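PDB 6KXE: ketosynthase from Streptomyces sp. MSC090213JE08, which probably catalyses the condensation of a fatty acyl-ACP with malonyl-ACP to give a 3-oxoacyl-ACP, with release of carbon dioxide and holo-ACP. Local coordinates for residues A[111-116]-A[202-207]; A[168-173]-A[334-339]. All coordinates share one frame; numbering follows the deposited sequence.

Interactions 1 and 2 are both buried, and both lie in the thiolase-like fold of this ketosynthase. Interaction 2 (168-173 with 334-339) is near the middle of the chain and holds the acylated cysteine. Interaction 1 (111-116 with 202-207) lies farther from the centre of the chain. Both reach the second subunit, interaction 1 through more of its residues. The two touch where Thr-112 OG1 packs at 3.1 Å from Gly-339 N. Asp-198 ties them together, because it accepts hydrogen bonds from backbone nitrogens of both loop 111-116 and Gly-339. Water lies between the segments in both. Interaction 1 rests on charge, in a salt bridge, whereas interaction 2 relies on backbone packing and sulfur contacts.

Interaction 1 of 2, residues A[111-116]-A[202-207]; sequences TTDGES and RKAFAL
Lys-203 NZ meets Asp-113 OD1 in a salt bridge of 2.7 Å. It takes the anti lone pair of this oxygen, the one pointing away from OD2. The other oxygen, Asp-113 OD2, rests 3.6 Å from the methyl CB of Ala-204, on the same helix as the lysine. The lysine leaves the start of helix 202-210 with CG anti to the backbone N (chi1 170°). From CG on the chain is extended, which carries the ammonium group across to the loop. On the way Lys-203 CD passes 3.6 Å from Ser-116 OG.

Two waters join the segments as well. One is held between Lys-203 NZ and Ser-116 OG. The other accepts from Lys-203 N and donates to Ser-116 O, so the start of helix 202-210 is bridged to the start of helix 116-129. Ser-116 OG also donates to Asp-113 O (2.6 Å), in the carbonyl plane and on a lone pair. This bond closes the loop just as helix 116-129 begins.

The loop has further supports. Thr-111 OG1 accepts from Gly-114 N (2.9 Å), an ST motif. Asp-198 accepts hydrogen bonds from the backbone N of Thr-112 and of Asp-113. A neighbouring subunit borders the contact: its Val-128 packs on Lys-203, and its Tyr-136 makes a cation-pi contact with Arg-202.

An alanine in place of Lys-203 would probably leave the Asp-113 carboxylate without its positive mate and set the water beside Ser-116 OG loose. Asp-113 is buried while Lys-203 is partly exposed. The carboxylate is therefore likely to depend on this ammonium group for much of its charge compensation, and the pair links the loop after strand 105-110 to helix 202-210.

Interaction 2 of 2, residues A[168-173]-A[334-339]; sequences TACAAG and LGHSMG. With PPI (propanoic acid), chain C.
The active site of a beta-ketoacyl synthase, with the Cys-His-His triad of the KAS I/II family, contains this contact. Cys-170 corresponds to the nucleophilic cysteine and His-336 to one of the two histidines. Here Cys-170 SG is bonded covalently to C1 of the propanoyl group (1.7 Å), which gives an acylated cysteine. His-336 NE2 lies 3.4 Å from Cys-170 SG, and the sulfur comes to the ring obliquely, 53° off its normal. CG of His-336 is anti to its backbone N (chi1 -163°), which swings the ring toward the cysteine. Met-338 N donates to His-336 ND1 at 3.0 Å, from a position tilted out of the ring plane, and this limits how the imidazole can turn. Met-338 SD sits above one face, offset toward the rim.

Farther along, the backbones pack closely. Gly-339 CA makes a CA-H...O contact with Ala-169 O (3.5 Å), and Gly-173 N makes a weak hydrogen bond to Gly-339 O (3.1 Å). One water lies 2.7 Å from both Cys-170 O and Met-338 O.

The bound acyl group is also hydrogen-bonded to Phe-395 N, consistent with the family's oxyanion hole. His-301 meets the His-336 ring. Cys-170 precedes helix 172-185 and packs on Ala-394 of strand 387-394, while His-336 touches Ala-341 at the start of helix 341-355.

Interaction 1 of 2, residues A[111-116]-A[202-207]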
loop_
_atom_site.group_PDB
_atom_site.type_symbol
_atom_site.label_atom_id
_atom_site.label_comp_id
_atom_site.label_asym_id
_atom_site.label_seq_id
_atom_site.Cartn_x
_atom_site.Cartn_y
_atom_site.Cartn_z
ATOM N N THR A 111 0.652 4.105 -3.965
ATOM C CA THR A 111 1.910 4.401 -4.698
ATOM C C THR A 111 2.530 3.105 -5.239
ATOM O O THR A 111 2.436 2.025 -4.599
ATOM C CB THR A 111 2.867 5.225 -3.828
ATOM O OG1 THR A 111 3.909 5.759 -4.645
ATOM C CG2 THR A 111 3.533 4.399 -2.750
ATOM N N THR A 112 3.244 3.223 -6.344
ATOM C CA THR A 112 4.055 2.137 -6.910
ATOM C C THR A 112 5.496 2.271 -6.398
ATOM O O THR A 112 6.044 1.278 -5.919
ATOM C CB THR A 112 4.034 2.147 -8.439
ATOM O OG1 THR A 112 2.704 1.896 -8.892
ATOM C CG2 THR A 112 4.976 1.113 -9.033
ATOM N N ASP A 113 6.095 3.443 -6.549
ATOM C CA ASP A 113 7.547 3.676 -6.368
ATOM C C ASP A 113 7.835 4.641 -5.212
ATOM O O ASP A 113 9.001 4.689 -4.783
ATOM C CB ASP A 113 8.148 4.222 -7.663
ATOM C CG ASP A 113 8.065 3.263 -8.822
ATOM O OD1 ASP A 113 8.443 2.088 -8.629
ATOM O OD2 ASP A 113 7.536 3.668 -9.869
ATOM N N GLY A 114 6.828 5.351 -4.707
ATOM C CA GLY A 114 7.034 6.387 -3.685
ATOM C C GLY A 114 8.231 7.245 -4.037
ATOM O O GLY A 114 8.309 7.685 -5.230
ATOM N N GLU A 115 9.135 7.476 -3.085
ATOM C CA GLU A 115 10.297 8.373 -3.294
ATOM C C GLU A 115 11.480 7.573 -3.840
ATOM O O GLU A 115 12.599 7.729 -3.322
ATOM C CB GLU A 115 10.648 9.135 -2.008
ATOM C CG GLU A 115 9.499 9.863 -1.365
ATOM C CD GLU A 115 8.794 10.944 -2.173
ATOM O OE1 GLU A 115 9.143 11.121 -3.380
ATOM O OE2 GLU A 115 7.910 11.629 -1.593
ATOM N N SER A 116 11.281 6.758 -4.889
ATOM C CA SER A 116 12.392 5.995 -5.508
ATOM C C SER A 116 13.372 6.953 -6.183
ATOM O O SER A 116 14.537 6.589 -6.300
ATOM C CB SER A 116 11.896 4.889 -6.436
ATOM O OG SER A 116 11.262 3.854 -5.637
ATOM N N ARG A 202 14.314 7.234 -12.332
ATOM C CA ARG A 202 15.209 6.343 -13.090
ATOM C C ARG A 202 14.761 4.897 -12.911
ATOM O O ARG A 202 14.723 4.173 -13.919
ATOM C CB ARG A 202 16.624 6.580 -12.574
ATOM C CG ARG A 202 17.710 5.759 -13.238
ATOM C CD ARG A 202 19.008 6.281 -12.665
ATOM N NE ARG A 202 20.056 5.654 -13.405
ATOM C CZ ARG A 202 21.002 6.271 -14.064
ATOM N NH1 ARG A 202 21.113 7.597 -14.092
ATOM N NH2 ARG A 202 21.900 5.517 -14.639
ATOM N N LYS A 203 14.376 4.503 -11.693
ATOM C CA LYS A 203 13.953 3.108 -11.415
ATOM C C LYS A 203 12.825 2.688 -12.380
ATOM O O LYS A 203 12.970 1.664 -13.043
ATOM C CB LYS A 203 13.519 2.938 -9.962
ATOM C CG LYS A 203 12.837 1.601 -9.646
ATOM C CD LYS A 203 11.822 1.762 -8.514
ATOM C CE LYS A 203 11.043 0.502 -8.184
ATOM N NZ LYS A 203 10.157 0.716 -7.015
ATOM N N ALA A 204 11.731 3.437 -12.459
ATOM C CA ALA A 204 10.555 3.095 -13.288
ATOM C C ALA A 204 10.925 3.160 -14.778
ATOM O O ALA A 204 10.537 2.311 -15.551
ATOM C CB ALA A 204 9.421 4.048 -12.969
ATOM N N PHE A 205 11.672 4.177 -15.170
ATOM C CA PHE A 205 12.065 4.349 -16.591
ATOM C C PHE A 205 12.934 3.165 -17.020
ATOM O O PHE A 205 12.663 2.584 -18.074
ATOM C CB PHE A 205 12.837 5.644 -16.742
ATOM C CG PHE A 205 13.010 6.099 -18.161
ATOM C CD1 PHE A 205 11.908 6.274 -18.973
ATOM C CD2 PHE A 205 14.263 6.445 -18.640
ATOM C CE1 PHE A 205 12.052 6.771 -20.258
ATOM C CE2 PHE A 205 14.403 6.928 -19.933
ATOM C CZ PHE A 205 13.303 7.095 -20.732
ATOM N N ALA A 206 13.929 2.804 -16.214
ATOM C CA ALA A 206 14.867 1.698 -16.520
ATOM C C ALA A 206 14.067 0.403 -16.546
ATOM O O ALA A 206 14.329 -0.429 -17.437
ATOM C CB ALA A 206 16.010 1.611 -15.527
ATOM N N LEU A 207 13.154 0.220 -15.593
ATOM C CA LEU A 207 12.367 -1.038 -15.471
ATOM C C LEU A 207 11.575 -1.268 -16.754
ATOM O O LEU A 207 11.687 -2.363 -17.350
ATOM C CB LEU A 207 11.423 -0.945 -14.269
ATOM C CG LEU A 207 10.646 -2.235 -13.940
ATOM C CD1 LEU A 207 10.070 -2.184 -12.526
ATOM C CD2 LEU A 207 9.513 -2.472 -14.922
HETATM O O HOH W 1 14.959 6.181 -9.218
HETATM O O HOH W 2 11.138 1.277 -4.360
#

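Interaction 2 of 2, residues A[168-173]-A[334-339]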
loop_
_atom_site.group_PDB
_atom_site.type_symbol
_atom_site.label_atom_id
_atom_site.label_comp_id
_atom_site.label_asym_id
_atom_site.label_seq_id
_atom_site.Cartn_x
_atom_site.Cartn_y
_atom_site.Cartn_z
ATOM N N THR A 168 0.011 -1.355 -3.778
ATOM C CA THR A 168 -0.433 -2.379 -4.755
ATOM C C THR A 168 -0.132 -1.850 -6.162
ATOM O O THR A 168 -0.966 -2.023 -7.084
ATOM C CB THR A 168 -1.898 -2.733 -4.524
ATOM O OG1 THR A 168 -2.671 -1.528 -4.547
ATOM C CG2 THR A 168 -2.115 -3.442 -3.199
ATOM N N ALA A 169 1.002 -1.157 -6.288
ATOM C CA ALA A 169 1.640 -0.809 -7.571
ATOM C C ALA A 169 0.594 -0.134 -8.483
ATOM O O ALA A 169 -0.054 0.855 -8.029
ATOM C CB ALA A 169 2.205 -2.104 -8.118
ATOM N N CYS A 170 0.383 -0.630 -9.699
ATOM C CA CYS A 170 -0.373 0.090 -10.748
ATOM C C CYS A 170 -1.873 0.049 -10.498
ATOM O O CYS A 170 -2.594 0.647 -11.317
ATOM C CB CYS A 170 -0.016 -0.455 -12.119
ATOM S SG CYS A 170 1.728 -0.137 -12.490
ATOM N N ALA A 171 -2.327 -0.583 -9.402
ATOM C CA ALA A 171 -3.755 -0.580 -8.997
ATOM C C ALA A 171 -4.015 0.229 -7.712
ATOM O O ALA A 171 -5.148 0.274 -7.236
ATOM C CB ALA A 171 -4.182 -2.001 -8.813
ATOM N N ALA A 172 -3.001 0.901 -7.191
ATOM C CA ALA A 172 -2.995 1.414 -5.807
ATOM C C ALA A 172 -4.087 2.484 -5.615
ATOM O O ALA A 172 -4.816 2.397 -4.626
ATOM C CB ALA A 172 -1.619 1.875 -5.461
ATOM N N GLY A 173 -4.297 3.397 -6.555
ATOM C CA GLY A 173 -5.339 4.431 -6.409
ATOM C C GLY A 173 -6.714 3.845 -6.193
ATOM O O GLY A 173 -7.447 4.351 -5.350
ATOM N N LEU A 334 -2.177 10.642 -20.340
ATOM C CA LEU A 334 -1.385 10.872 -19.108
ATOM C C LEU A 334 -0.068 10.109 -19.119
ATOM O O LEU A 334 0.750 10.378 -18.242
ATOM C CB LEU A 334 -2.222 10.422 -17.909
ATOM C CG LEU A 334 -3.417 11.293 -17.525
ATOM C CD1 LEU A 334 -4.098 10.717 -16.284
ATOM C CD2 LEU A 334 -2.975 12.704 -17.222
ATOM N N GLY A 335 0.122 9.139 -20.013
ATOM C CA GLY A 335 1.072 8.058 -19.805
ATOM C C GLY A 335 0.680 7.256 -18.566
ATOM O O GLY A 335 -0.471 7.385 -18.078
ATOM N N HIS A 336 1.634 6.549 -17.989
ATOM C CA HIS A 336 1.365 5.626 -16.852
ATOM C C HIS A 336 1.893 6.236 -15.562
ATOM O O HIS A 336 3.136 6.180 -15.340
ATOM C CB HIS A 336 1.977 4.258 -17.111
ATOM C CG HIS A 336 1.405 3.202 -16.236
ATOM N ND1 HIS A 336 0.752 3.493 -15.046
ATOM C CD2 HIS A 336 1.338 1.859 -16.396
ATOM C CE1 HIS A 336 0.322 2.363 -14.505
ATOM N NE2 HIS A 336 0.676 1.344 -15.308
ATOM N N SER A 337 0.982 6.822 -14.786
ATOM C CA SER A 337 1.265 7.545 -13.521
ATOM C C SER A 337 1.241 6.560 -12.347
ATOM O O SER A 337 1.255 6.990 -11.204
ATOM C CB SER A 337 0.385 8.755 -13.373
ATOM O OG SER A 337 -0.969 8.421 -13.227
ATOM N N MET A 338 1.295 5.268 -12.662
ATOM C CA MET A 338 1.665 4.189 -11.711
ATOM C C MET A 338 0.570 4.127 -10.637
ATOM O O MET A 338 -0.573 3.818 -11.009
ATOM C CB MET A 338 3.048 4.450 -11.133
ATOM C CG MET A 338 4.130 4.582 -12.245
ATOM S SD MET A 338 4.301 3.127 -13.271
ATOM C CE MET A 338 5.352 3.805 -14.568
ATOM N N GLY A 339 0.876 4.357 -9.356
ATOM C CA GLY A 339 -0.144 4.298 -8.284
ATOM C C GLY A 339 -1.193 5.372 -8.477
ATOM O O GLY A 339 -2.298 5.199 -8.041
HETATM C C1 PPI C . 2.492 -1.607 -11.976
HETATM C C2 PPI C . 3.918 -1.728 -12.447
HETATM C C3 PPI C . 4.732 -2.163 -11.291
HETATM O O1 PPI C . 1.903 -2.605 -11.565
HETATM O O HOH W 3 -3.121 3.110 -10.334
#